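Local atomic coordinates of protein FkbI (Streptomyces hygroscopicus, PDB entry 1R2J), a protein that binds FAD and probably acts as an acyl-ACP dehydrogenase in making the methoxymalonyl extender unit of the polyketide FK520. Residues A[122-130]-A[154-164]; A[301-312]-A[343-354]. One frame throughout, in Å; residues are numbered along the deposited sequence.

Contact 1 of 2, residues A[122-130]-A[154-164]; sequences AMRTRVRLD and VFGLQEDGSGA
Met123 reaches Gly156 and Phe155 because its CG is set between the backbone N and the carbonyl carbon and its chain then bends at chi3 (77°). Met123 SD comes to 3.8 Å from Gly156 CA, and its CE turns on to lie 3.9 Å from Phe155 CB; a long, flexible thioether suits this reach over a neighbouring backbone. In the other direction Leu157 has CG anti to its own carbonyl carbon, which carries CD1 to 3.4 Å from Met123 O.

Between these groups the backbones join in a single parallel bridge, Arg126 facing Leu157. Leu157 N gives a nearly straight bond to Thr125 O (2.7 Å, 171°), and Leu157 O takes Val127 N at 2.9 Å. Gly156 is what permits so close a meeting: a beta carbon on Gly156 would stand only 3.0 Å from Thr125 O. Past the bridge, the buried Val127 sets its CB 4.2 Å from Ala164 CB, where a small methyl lets the branched side chain settle.

Toward the exposed end, the guanidinium of Arg128 crosses the Glu159 carboxylate with the planes 50° apart. Arg128 NH2 lies 3.3 Å from Glu159 OE2, but that oxygen is well out of the guanidinium plane, so charge alone draws the two together; Asp130 completes the salt-bridge network through Arg128 NH1.

Here two sheets of the middle domain are tied. Strand 126-130 pairs with strand 133-143, to which Arg126 adds a salt bridge with Asp137, while strand 151-156 lies between strands 107-110 and 164-169. Phe155 is directed among Val165, Val218 and the FAD-binding Val109 and Phe111.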
loop_
_atom_site.group_PDB
_atom_site.type_symbol
_atom_site.label_atom_id
_atom_site.label_comp_id
_atom_site.label_asym_id
_atom_site.label_seq_id
_atom_site.Cartn_x
_atom_site.Cartn_y
_atom_site.Cartn_z
ATOM N N ALA A 122 8.081 19.012 4.368
ATOM C CA ALA A 122 7.278 20.222 4.261
ATOM C C ALA A 122 5.975 20.156 5.061
ATOM O O ALA A 122 5.229 21.129 5.107
ATOM C CB ALA A 122 6.975 20.509 2.796
ATOM N N MET A 123 5.686 19.014 5.682
ATOM C CA MET A 123 4.456 18.890 6.468
ATOM C C MET A 123 4.500 19.870 7.646
ATOM O O MET A 123 5.562 20.098 8.224
ATOM C CB MET A 123 4.282 17.456 6.986
ATOM C CG MET A 123 5.426 16.941 7.841
ATOM S SD MET A 123 5.016 15.412 8.730
ATOM C CE MET A 123 5.130 14.167 7.425
ATOM N N ARG A 124 3.354 20.450 7.995
ATOM C CA ARG A 124 3.301 21.414 9.094
ATOM C C ARG A 124 2.510 20.947 10.310
ATOM O O ARG A 124 2.404 21.670 11.302
ATOM C CB ARG A 124 2.729 22.747 8.606
ATOM C CG ARG A 124 3.728 23.624 7.870
ATOM C CD ARG A 124 3.297 23.883 6.445
ATOM N NE ARG A 124 1.911 24.332 6.374
ATOM C CZ ARG A 124 1.349 24.846 5.284
ATOM N NH1 ARG A 124 2.060 24.981 4.174
ATOM N NH2 ARG A 124 0.076 25.217 5.304
ATOM N N THR A 125 1.947 19.747 10.235
ATOM C CA THR A 125 1.187 19.225 11.359
ATOM C C THR A 125 2.113 19.143 12.573
ATOM O O THR A 125 3.280 18.755 12.454
ATOM C CB THR A 125 0.616 17.833 11.036
ATOM O OG1 THR A 125 -0.016 17.287 12.202
ATOM C CG2 THR A 125 1.721 16.908 10.583
ATOM N N ARG A 126 1.590 19.511 13.739
ATOM C CA ARG A 126 2.379 19.514 14.965
ATOM C C ARG A 126 1.834 18.616 16.077
ATOM O O ARG A 126 0.628 18.476 16.239
ATOM C CB ARG A 126 2.490 20.951 15.492
ATOM C CG ARG A 126 1.213 21.767 15.349
ATOM C CD ARG A 126 1.504 23.261 15.409
ATOM N NE ARG A 126 0.277 24.051 15.418
ATOM C CZ ARG A 126 -0.553 24.153 14.383
ATOM N NH1 ARG A 126 -0.284 23.512 13.251
ATOM N NH2 ARG A 126 -1.653 24.889 14.480
ATOM N N VAL A 127 2.749 18.002 16.819
ATOM C CA VAL A 127 2.422 17.138 17.943
ATOM C C VAL A 127 3.085 17.792 19.135
ATOM O O VAL A 127 4.297 18.041 19.103
ATOM C CB VAL A 127 2.989 15.729 17.776
ATOM C CG1 VAL A 127 2.724 14.902 19.010
ATOM C CG2 VAL A 127 2.381 15.054 16.546
ATOM N N ARG A 128 2.312 18.079 20.179
ATOM C CA ARG A 128 2.880 18.744 21.344
ATOM C C ARG A 128 2.619 18.023 22.677
ATOM O O ARG A 128 1.500 18.052 23.217
ATOM C CB ARG A 128 2.366 20.194 21.406
ATOM C CG ARG A 128 3.224 21.190 20.637
ATOM C CD ARG A 128 3.012 22.636 21.105
ATOM N NE ARG A 128 3.407 22.771 22.507
ATOM C CZ ARG A 128 4.657 22.756 22.965
ATOM N NH1 ARG A 128 4.877 22.889 24.268
ATOM N NH2 ARG A 128 5.684 22.608 22.136
ATOM N N LEU A 129 3.687 17.424 23.209
ATOM C CA LEU A 129 3.656 16.710 24.479
ATOM C C LEU A 129 3.401 17.765 25.566
ATOM O O LEU A 129 4.096 18.777 25.623
ATOM C CB LEU A 129 4.979 16.029 24.772
ATOM C CG LEU A 129 5.405 14.838 23.912
ATOM C CD1 LEU A 129 6.869 14.500 24.174
ATOM C CD2 LEU A 129 4.517 13.637 24.204
ATOM N N ASP A 130 2.434 17.510 26.448
ATOM C CA ASP A 130 2.093 18.449 27.510
ATOM C C ASP A 130 1.581 17.687 28.731
ATOM O O ASP A 130 0.374 17.568 28.944
ATOM C CB ASP A 130 1.018 19.414 27.029
ATOM C CG ASP A 130 1.497 20.311 25.904
ATOM O OD1 ASP A 130 2.493 21.033 26.113
ATOM O OD2 ASP A 130 0.884 20.287 24.813
ATOM N N VAL A 154 -0.499 9.126 12.724
ATOM C CA VAL A 154 -0.155 10.441 12.193
ATOM C C VAL A 154 1.270 10.930 12.437
ATOM O O VAL A 154 1.784 10.868 13.557
ATOM C CB VAL A 154 -1.142 11.498 12.751
ATOM C CG1 VAL A 154 -0.836 12.876 12.193
ATOM C CG2 VAL A 154 -2.553 11.094 12.409
ATOM N N PHE A 155 1.887 11.429 11.369
ATOM C CA PHE A 155 3.241 11.972 11.415
ATOM C C PHE A 155 3.130 13.486 11.557
ATOM O O PHE A 155 2.179 14.094 11.056
ATOM C CB PHE A 155 3.998 11.643 10.123
ATOM C CG PHE A 155 4.643 10.283 10.119
ATOM C CD1 PHE A 155 5.982 10.136 10.453
ATOM C CD2 PHE A 155 3.915 9.154 9.779
ATOM C CE1 PHE A 155 6.586 8.886 10.444
ATOM C CE2 PHE A 155 4.512 7.898 9.766
ATOM C CZ PHE A 155 5.849 7.765 10.098
ATOM N N GLY A 156 4.103 14.090 12.232
ATOM C CA GLY A 156 4.090 15.528 12.428
ATOM C C GLY A 156 5.377 16.053 13.039
ATOM O O GLY A 156 6.309 15.284 13.288
ATOM N N LEU A 157 5.431 17.362 13.278
ATOM C CA LEU A 157 6.611 17.984 13.864
ATOM C C LEU A 157 6.365 18.304 15.331
ATOM O O LEU A 157 5.325 18.854 15.696
ATOM C CB LEU A 157 6.967 19.272 13.123
ATOM C CG LEU A 157 7.131 19.197 11.603
ATOM C CD1 LEU A 157 7.444 20.584 11.055
ATOM C CD2 LEU A 157 8.238 18.224 11.254
ATOM N N GLN A 158 7.329 17.958 16.172
ATOM C CA GLN A 158 7.193 18.217 17.593
ATOM C C GLN A 158 7.406 19.716 17.810
ATOM O O GLN A 158 6.609 20.529 17.341
ATOM C CB GLN A 158 8.218 17.388 18.367
ATOM C CG GLN A 158 7.762 16.976 19.754
ATOM C CD GLN A 158 8.246 15.590 20.121
ATOM O OE1 GLN A 158 9.339 15.178 19.729
ATOM N NE2 GLN A 158 7.440 14.865 20.886
ATOM N N GLU A 159 8.479 20.084 18.503
ATOM C CA GLU A 159 8.782 21.491 18.773
ATOM C C GLU A 159 10.290 21.703 18.819
ATOM O O GLU A 159 10.820 22.641 18.214
ATOM C CB GLU A 159 8.145 21.915 20.097
ATOM C CG GLU A 159 8.508 23.325 20.544
ATOM C CD GLU A 159 7.780 24.415 19.776
ATOM O OE1 GLU A 159 7.988 24.545 18.549
ATOM O OE2 GLU A 159 6.997 25.149 20.413
ATOM N N ASP A 160 10.956 20.837 19.579
ATOM C CA ASP A 160 12.405 20.833 19.724
ATOM C C ASP A 160 12.822 19.837 18.659
ATOM O O ASP A 160 13.028 20.208 17.505
ATOM C CB ASP A 160 12.846 20.274 21.090
ATOM C CG ASP A 160 12.408 21.133 22.258
ATOM O OD1 ASP A 160 11.198 21.424 22.377
ATOM O OD2 ASP A 160 13.285 21.518 23.069
ATOM N N GLY A 161 12.925 18.587 19.099
ATOM C CA GLY A 161 13.279 17.488 18.219
ATOM C C GLY A 161 12.096 17.226 17.312
ATOM O O GLY A 161 11.229 16.393 17.600
ATOM N N SER A 162 12.072 17.978 16.216
ATOM C CA SER A 162 11.030 17.911 15.205
ATOM C C SER A 162 10.803 16.475 14.759
ATOM O O SER A 162 11.728 15.665 14.767
ATOM C CB SER A 162 11.438 18.785 14.017
ATOM O OG SER A 162 11.667 20.112 14.462
ATOM N N GLY A 163 9.570 16.156 14.385
ATOM C CA GLY A 163 9.277 14.807 13.934
ATOM C C GLY A 163 8.804 13.869 15.027
ATOM O O GLY A 163 9.562 13.495 15.916
ATOM N N ALA A 164 7.535 13.486 14.953
ATOM C CA ALA A 164 6.940 12.585 15.928
ATOM C C ALA A 164 5.799 11.830 15.256
ATOM O O ALA A 164 5.278 12.264 14.230
ATOM C CB ALA A 164 6.410 13.371 17.125
#

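Contact 2 of 2, residues A[301-312]-A[343-354]; sequences ILAKHVAAERAA and MEIIEGSSEMCR. With FAD (flavin-adenine dinucleotide), chain B.
Helix 301-312 passes helix 350-354 at 142° between their N-to-C directions, the axes 9.8 Å apart, with His305 set against Ser350 and Ala308 against Glu344. The small Ala308 and Ala312 let Met343 and Glu344 come close. From this face Lys304, its chain bent at chi2 (-89°), sends NZ into a group of three backbone carbonyls: Met343 O in its carbonyl plane at 2.8 Å, Gly348 O at 3.0 Å, and Ile346 O weakly. A water joins NZ, His305 ND1 and Ser350 OG. A buried ammonium is thus well supplied with acceptors, which would probably favour its positive charge. The helices belong to the C-terminal domain, a helical bundle in this family, and the turn that Lys304 ties down leads to FAD contacts: Ser349 caps the helix at Met352 N and its OG also binds FAD O2B, which bonds to Glu351 OE1 at 2.7 Å. At the outer edge Arg354 grips Glu309 end-on, NH1 to OE1 at 2.7 Å (172°) and NH2 to OE2 at 3.0 Å, while His305 NE2 sits over the centre of the guanidinium, the two planes nearly perpendicular. With an alanine in place of Glu309, Arg354 would probably lose both bonds and its charge partner, and its guanidinium would be freer to turn away from His305. Cys353 CB meets the imidazole obliquely, and its SG meets Ile301 CG2 at 4.0 Å.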
loop_
_atom_site.group_PDB
_atom_site.type_symbol
_atom_site.label_atom_id
_atom_site.label_comp_id
_atom_site.label_asym_id
_atom_site.label_seq_id
_atom_site.Cartn_x
_atom_site.Cartn_y
_atom_site.Cartn_z
ATOM N N ILE A 301 13.541 0.291 -2.578
ATOM C CA ILE A 301 13.175 1.418 -3.440
ATOM C C ILE A 301 13.187 0.889 -4.880
ATOM O O ILE A 301 12.299 1.179 -5.688
ATOM C CB ILE A 301 14.203 2.573 -3.330
ATOM C CG1 ILE A 301 14.098 3.253 -1.954
ATOM C CG2 ILE A 301 13.967 3.584 -4.443
ATOM C CD1 ILE A 301 15.296 4.150 -1.618
ATOM N N LEU A 302 14.214 0.103 -5.179
ATOM C CA LEU A 302 14.378 -0.483 -6.495
ATOM C C LEU A 302 13.187 -1.370 -6.864
ATOM O O LEU A 302 12.649 -1.268 -7.968
ATOM C CB LEU A 302 15.668 -1.302 -6.528
ATOM C CG LEU A 302 15.941 -2.099 -7.799
ATOM C CD1 LEU A 302 16.172 -1.160 -8.945
ATOM C CD2 LEU A 302 17.156 -2.981 -7.583
ATOM N N ALA A 303 12.766 -2.222 -5.932
ATOM C CA ALA A 303 11.644 -3.126 -6.178
ATOM C C ALA A 303 10.343 -2.386 -6.447
ATOM O O ALA A 303 9.606 -2.715 -7.380
ATOM C CB ALA A 303 11.464 -4.065 -5.001
ATOM N N LYS A 304 10.051 -1.392 -5.622
ATOM C CA LYS A 304 8.833 -0.630 -5.795
ATOM C C LYS A 304 8.861 0.073 -7.147
ATOM O O LYS A 304 7.898 0.010 -7.907
ATOM C CB LYS A 304 8.678 0.395 -4.659
ATOM C CG LYS A 304 7.404 1.218 -4.731
ATOM C CD LYS A 304 7.587 2.488 -5.548
ATOM C CE LYS A 304 6.239 3.056 -5.987
ATOM N NZ LYS A 304 6.387 4.087 -7.060
ATOM N N HIS A 305 9.981 0.724 -7.439
ATOM C CA HIS A 305 10.150 1.467 -8.685
ATOM C C HIS A 305 9.930 0.616 -9.939
ATOM O O HIS A 305 9.082 0.935 -10.780
ATOM C CB HIS A 305 11.547 2.104 -8.717
ATOM C CG HIS A 305 11.812 2.924 -9.940
ATOM N ND1 HIS A 305 11.016 3.990 -10.311
ATOM C CD2 HIS A 305 12.800 2.852 -10.864
ATOM C CE1 HIS A 305 11.505 4.538 -11.410
ATOM N NE2 HIS A 305 12.586 3.867 -11.766
ATOM N N VAL A 306 10.687 -0.469 -10.054
ATOM C CA VAL A 306 10.578 -1.353 -11.204
ATOM C C VAL A 306 9.225 -2.050 -11.311
ATOM O O VAL A 306 8.638 -2.097 -12.389
ATOM C CB VAL A 306 11.684 -2.425 -11.187
ATOM C CG1 VAL A 306 13.047 -1.775 -11.353
ATOM C CG2 VAL A 306 11.639 -3.184 -9.891
ATOM N N ALA A 307 8.731 -2.594 -10.201
ATOM C CA ALA A 307 7.452 -3.296 -10.214
ATOM C C ALA A 307 6.336 -2.346 -10.633
ATOM O O ALA A 307 5.442 -2.719 -11.385
ATOM C CB ALA A 307 7.158 -3.894 -8.836
ATOM N N ALA A 308 6.405 -1.106 -10.162
ATOM C CA ALA A 308 5.386 -0.123 -10.497
ATOM C C ALA A 308 5.438 0.264 -11.974
ATOM O O ALA A 308 4.414 0.224 -12.661
ATOM C CB ALA A 308 5.539 1.113 -9.614
ATOM N N GLU A 309 6.621 0.631 -12.462
ATOM C CA GLU A 309 6.761 1.014 -13.861
ATOM C C GLU A 309 6.402 -0.153 -14.782
ATOM O O GLU A 309 5.728 0.039 -15.794
ATOM C CB GLU A 309 8.188 1.524 -14.166
ATOM C CG GLU A 309 8.474 2.926 -13.599
ATOM C CD GLU A 309 9.512 3.720 -14.396
ATOM O OE1 GLU A 309 9.414 4.968 -14.419
ATOM O OE2 GLU A 309 10.425 3.112 -14.994
ATOM N N ARG A 310 6.849 -1.357 -14.433
ATOM C CA ARG A 310 6.541 -2.535 -15.240
ATOM C C ARG A 310 5.050 -2.867 -15.172
ATOM O O ARG A 310 4.466 -3.296 -16.164
ATOM C CB ARG A 310 7.358 -3.745 -14.773
ATOM C CG ARG A 310 8.887 -3.588 -14.909
ATOM C CD ARG A 310 9.298 -3.119 -16.309
ATOM N NE ARG A 310 8.839 -4.025 -17.362
ATOM C CZ ARG A 310 8.527 -3.637 -18.596
ATOM N NH1 ARG A 310 8.620 -2.355 -18.936
ATOM N NH2 ARG A 310 8.123 -4.531 -19.492
ATOM N N ALA A 311 4.436 -2.669 -14.003
ATOM C CA ALA A 311 3.011 -2.945 -13.850
ATOM C C ALA A 311 2.175 -1.976 -14.700
ATOM O O ALA A 311 1.185 -2.378 -15.319
ATOM C CB ALA A 311 2.600 -2.841 -12.381
ATOM N N ALA A 312 2.572 -0.703 -14.721
ATOM C CA ALA A 312 1.865 0.312 -15.505
ATOM C C ALA A 312 1.973 -0.011 -16.994
ATOM O O ALA A 312 1.001 0.107 -17.742
ATOM C CB ALA A 312 2.450 1.697 -15.232
ATOM N N MET A 343 0.241 3.660 -8.753
ATOM C CA MET A 343 1.405 3.075 -8.089
ATOM C C MET A 343 2.714 3.741 -8.517
ATOM O O MET A 343 3.679 3.757 -7.754
ATOM C CB MET A 343 1.471 1.572 -8.360
ATOM C CG MET A 343 0.265 0.798 -7.820
ATOM S SD MET A 343 0.002 1.053 -6.053
ATOM C CE MET A 343 -1.207 2.392 -6.084
ATOM N N GLU A 344 2.747 4.282 -9.733
ATOM C CA GLU A 344 3.938 4.974 -10.231
ATOM C C GLU A 344 4.117 6.325 -9.533
ATOM O O GLU A 344 5.209 6.902 -9.532
ATOM C CB GLU A 344 3.823 5.230 -11.737
ATOM C CG GLU A 344 4.067 4.023 -12.621
ATOM C CD GLU A 344 3.968 4.360 -14.104
ATOM O OE1 GLU A 344 4.989 4.223 -14.819
ATOM O OE2 GLU A 344 2.869 4.758 -14.553
ATOM N N ILE A 345 3.029 6.819 -8.950
ATOM C CA ILE A 345 3.004 8.108 -8.271
ATOM C C ILE A 345 3.227 8.046 -6.753
ATOM O O ILE A 345 3.928 8.895 -6.204
ATOM C CB ILE A 345 1.649 8.821 -8.561
ATOM C CG1 ILE A 345 1.518 9.087 -10.068
ATOM C CG2 ILE A 345 1.543 10.111 -7.755
ATOM C CD1 ILE A 345 0.079 9.323 -10.541
ATOM N N ILE A 346 2.652 7.043 -6.081
ATOM C CA ILE A 346 2.774 6.921 -4.618
ATOM C C ILE A 346 3.990 6.153 -4.087
ATOM O O ILE A 346 4.701 5.497 -4.845
ATOM C CB ILE A 346 1.496 6.277 -4.011
ATOM C CG1 ILE A 346 1.531 4.745 -4.150
ATOM C CG2 ILE A 346 0.286 6.797 -4.735
ATOM C CD1 ILE A 346 0.367 4.030 -3.429
ATOM N N GLU A 347 4.205 6.242 -2.771
ATOM C CA GLU A 347 5.315 5.577 -2.082
ATOM C C GLU A 347 6.656 5.913 -2.735
ATOM O O GLU A 347 7.516 5.048 -2.902
ATOM C CB GLU A 347 5.098 4.057 -2.080
ATOM C CG GLU A 347 3.857 3.603 -1.308
ATOM C CD GLU A 347 4.091 3.483 0.182
ATOM O OE1 GLU A 347 3.107 3.285 0.922
ATOM O OE2 GLU A 347 5.259 3.575 0.614
ATOM N N GLY A 348 6.840 7.184 -3.076
ATOM C CA GLY A 348 8.063 7.594 -3.738
ATOM C C GLY A 348 7.814 7.460 -5.230
ATOM O O GLY A 348 7.907 6.364 -5.791
ATOM N N SER A 349 7.459 8.573 -5.865
ATOM C CA SER A 349 7.174 8.600 -7.303
ATOM C C SER A 349 8.349 8.088 -8.124
ATOM O O SER A 349 9.485 8.050 -7.646
ATOM C CB SER A 349 6.870 10.026 -7.753
ATOM O OG SER A 349 8.076 10.777 -7.818
ATOM N N SER A 350 8.070 7.705 -9.366
ATOM C CA SER A 350 9.119 7.226 -10.263
ATOM C C SER A 350 10.261 8.244 -10.283
ATOM O O SER A 350 11.431 7.872 -10.285
ATOM C CB SER A 350 8.569 7.051 -11.680
ATOM O OG SER A 350 7.516 6.104 -11.699
ATOM N N GLU A 351 9.919 9.531 -10.287
ATOM C CA GLU A 351 10.948 10.568 -10.309
ATOM C C GLU A 351 11.785 10.555 -9.040
ATOM O O GLU A 351 13.002 10.636 -9.112
ATOM C CB GLU A 351 10.335 11.959 -10.505
ATOM C CG GLU A 351 9.769 12.195 -11.898
ATOM C CD GLU A 351 8.611 11.272 -12.201
ATOM O OE1 GLU A 351 7.708 11.185 -11.338
ATOM O OE2 GLU A 351 8.601 10.638 -13.289
ATOM N N MET A 352 11.137 10.454 -7.884
ATOM C CA MET A 352 11.868 10.424 -6.623
ATOM C C MET A 352 12.685 9.135 -6.516
ATOM O O MET A 352 13.786 9.140 -5.964
ATOM C CB MET A 352 10.906 10.550 -5.437
ATOM C CG MET A 352 10.251 11.920 -5.323
ATOM S SD MET A 352 11.467 13.265 -5.484
ATOM C CE MET A 352 12.283 13.129 -3.917
ATOM N N CYS A 353 12.157 8.032 -7.042
ATOM C CA CYS A 353 12.898 6.776 -6.989
ATOM C C CYS A 353 14.163 6.897 -7.826
ATOM O O CYS A 353 15.217 6.367 -7.463
ATOM C CB CYS A 353 12.044 5.611 -7.497
ATOM S SG CYS A 353 10.753 5.113 -6.333
ATOM N N ARG A 354 14.063 7.601 -8.948
ATOM C CA ARG A 354 15.222 7.787 -9.799
ATOM C C ARG A 354 16.245 8.666 -9.083
ATOM O O ARG A 354 17.438 8.373 -9.114
ATOM C CB ARG A 354 14.825 8.395 -11.156
ATOM C CG ARG A 354 14.173 7.375 -12.097
ATOM C CD ARG A 354 14.040 7.867 -13.531
ATOM N NE ARG A 354 13.875 6.734 -14.432
ATOM C CZ ARG A 354 12.730 6.091 -14.649
ATOM N NH1 ARG A 354 11.610 6.473 -14.047
ATOM N NH2 ARG A 354 12.718 5.031 -15.442
HETATM P PA FAD B . 4.078 16.444 -6.062
HETATM O O1A FAD B . 4.665 15.656 -4.986
HETATM O O2A FAD B . 3.175 17.649 -6.092
HETATM O O5B FAD B . 3.866 15.745 -7.406
HETATM C C5B FAD B . 4.975 16.102 -8.131
HETATM C C4B FAD B . 5.151 15.556 -9.506
HETATM O O4B FAD B . 6.455 16.229 -9.619
HETATM C C3B FAD B . 5.444 14.093 -9.393
HETATM O O3B FAD B . 5.285 13.512 -10.645
HETATM C C2B FAD B . 6.818 14.022 -8.920
HETATM O O2B FAD B . 7.616 12.837 -9.174
HETATM C C1B FAD B . 7.497 15.292 -9.511
HETATM N N9A FAD B . 8.494 15.803 -8.630
HETATM C C8A FAD B . 8.395 16.436 -7.362
HETATM N N7A FAD B . 9.528 16.773 -6.820
HETATM C C5A FAD B . 10.479 16.368 -7.736
HETATM C C6A FAD B . 11.875 16.442 -7.761
HETATM N N6A FAD B . 12.590 16.992 -6.769
HETATM N N1A FAD B . 12.534 15.925 -8.860
HETATM C C2A FAD B . 11.846 15.363 -9.881
HETATM N N3A FAD B . 10.454 15.245 -9.953
HETATM C C4A FAD B . 9.882 15.807 -8.778
HETATM N N1 FAD B . -0.107 9.658 1.366
HETATM C C2 FAD B . -0.031 9.266 2.704
HETATM O O2 FAD B . 0.598 9.927 3.552
HETATM N N3 FAD B . -0.682 8.108 3.108
HETATM C C4 FAD B . -1.448 7.268 2.260
HETATM O O4 FAD B . -2.004 6.232 2.735
HETATM C C4X FAD B . -1.527 7.686 0.950
HETATM N N5 FAD B . -2.333 6.846 0.068
HETATM C C5X FAD B . -2.470 7.250 -1.277
HETATM C C6 FAD B . -3.254 6.510 -2.203
HETATM C C7 FAD B . -3.462 6.893 -3.562
HETATM C C7M FAD B . -4.327 6.036 -4.483
HETATM C C8 FAD B . -2.851 8.096 -4.013
HETATM C C8M FAD B . -3.010 8.645 -5.420
HETATM C C9 FAD B . -2.067 8.836 -3.165
HETATM C C9A FAD B . -1.831 8.437 -1.798
HETATM N N10 FAD B . -0.997 9.214 -0.837
HETATM C C10 FAD B . -0.855 8.870 0.513
HETATM C "C1'" FAD B . -0.405 10.268 -1.542
HETATM C "C2'" FAD B . 1.043 9.841 -2.165
HETATM O "O2'" FAD B . 1.873 10.051 -0.986
HETATM C "C3'" FAD B . 1.341 10.882 -3.090
HETATM O "O3'" FAD B . 1.272 10.338 -4.431
HETATM C "C4'" FAD B . 2.590 11.784 -3.253
HETATM O "O4'" FAD B . 3.168 12.410 -2.139
HETATM C "C5'" FAD B . 1.908 12.737 -4.114
HETATM O "O5'" FAD B . 2.293 14.066 -3.933
HETATM P P FAD B . 1.411 15.149 -4.761
HETATM O O1P FAD B . 1.960 15.577 -3.564
HETATM O O2P FAD B . 1.024 16.641 -4.950
HETATM O O3P FAD B . 2.683 15.849 -5.493
HETATM O O HOH W 1 7.908 4.222 -9.466
HETATM O O HOH W 2 5.726 2.572 -16.925
#

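The two contacts bury almost equal areas, about 600 Å² each, yet lie in different domains and share no element. Both are only partly buried. Contact 1, in the middle domain, is further out, with four of its thirteen touching residues exposed; it joins strands of two sheets chiefly through main-chain bonds, with apolar groups at one end and a surface charge network at the other. Contact 2, in the C-terminal domain, is nearer the core, with one of fourteen exposed; its helices spend their backbone bonds internally, so side chains must make the link, including a buried lysine. Contact 2 touches FAD directly, whereas contact 1 reaches it indirectly, Phe155 lying against the FAD-binding Val109 and Phe111.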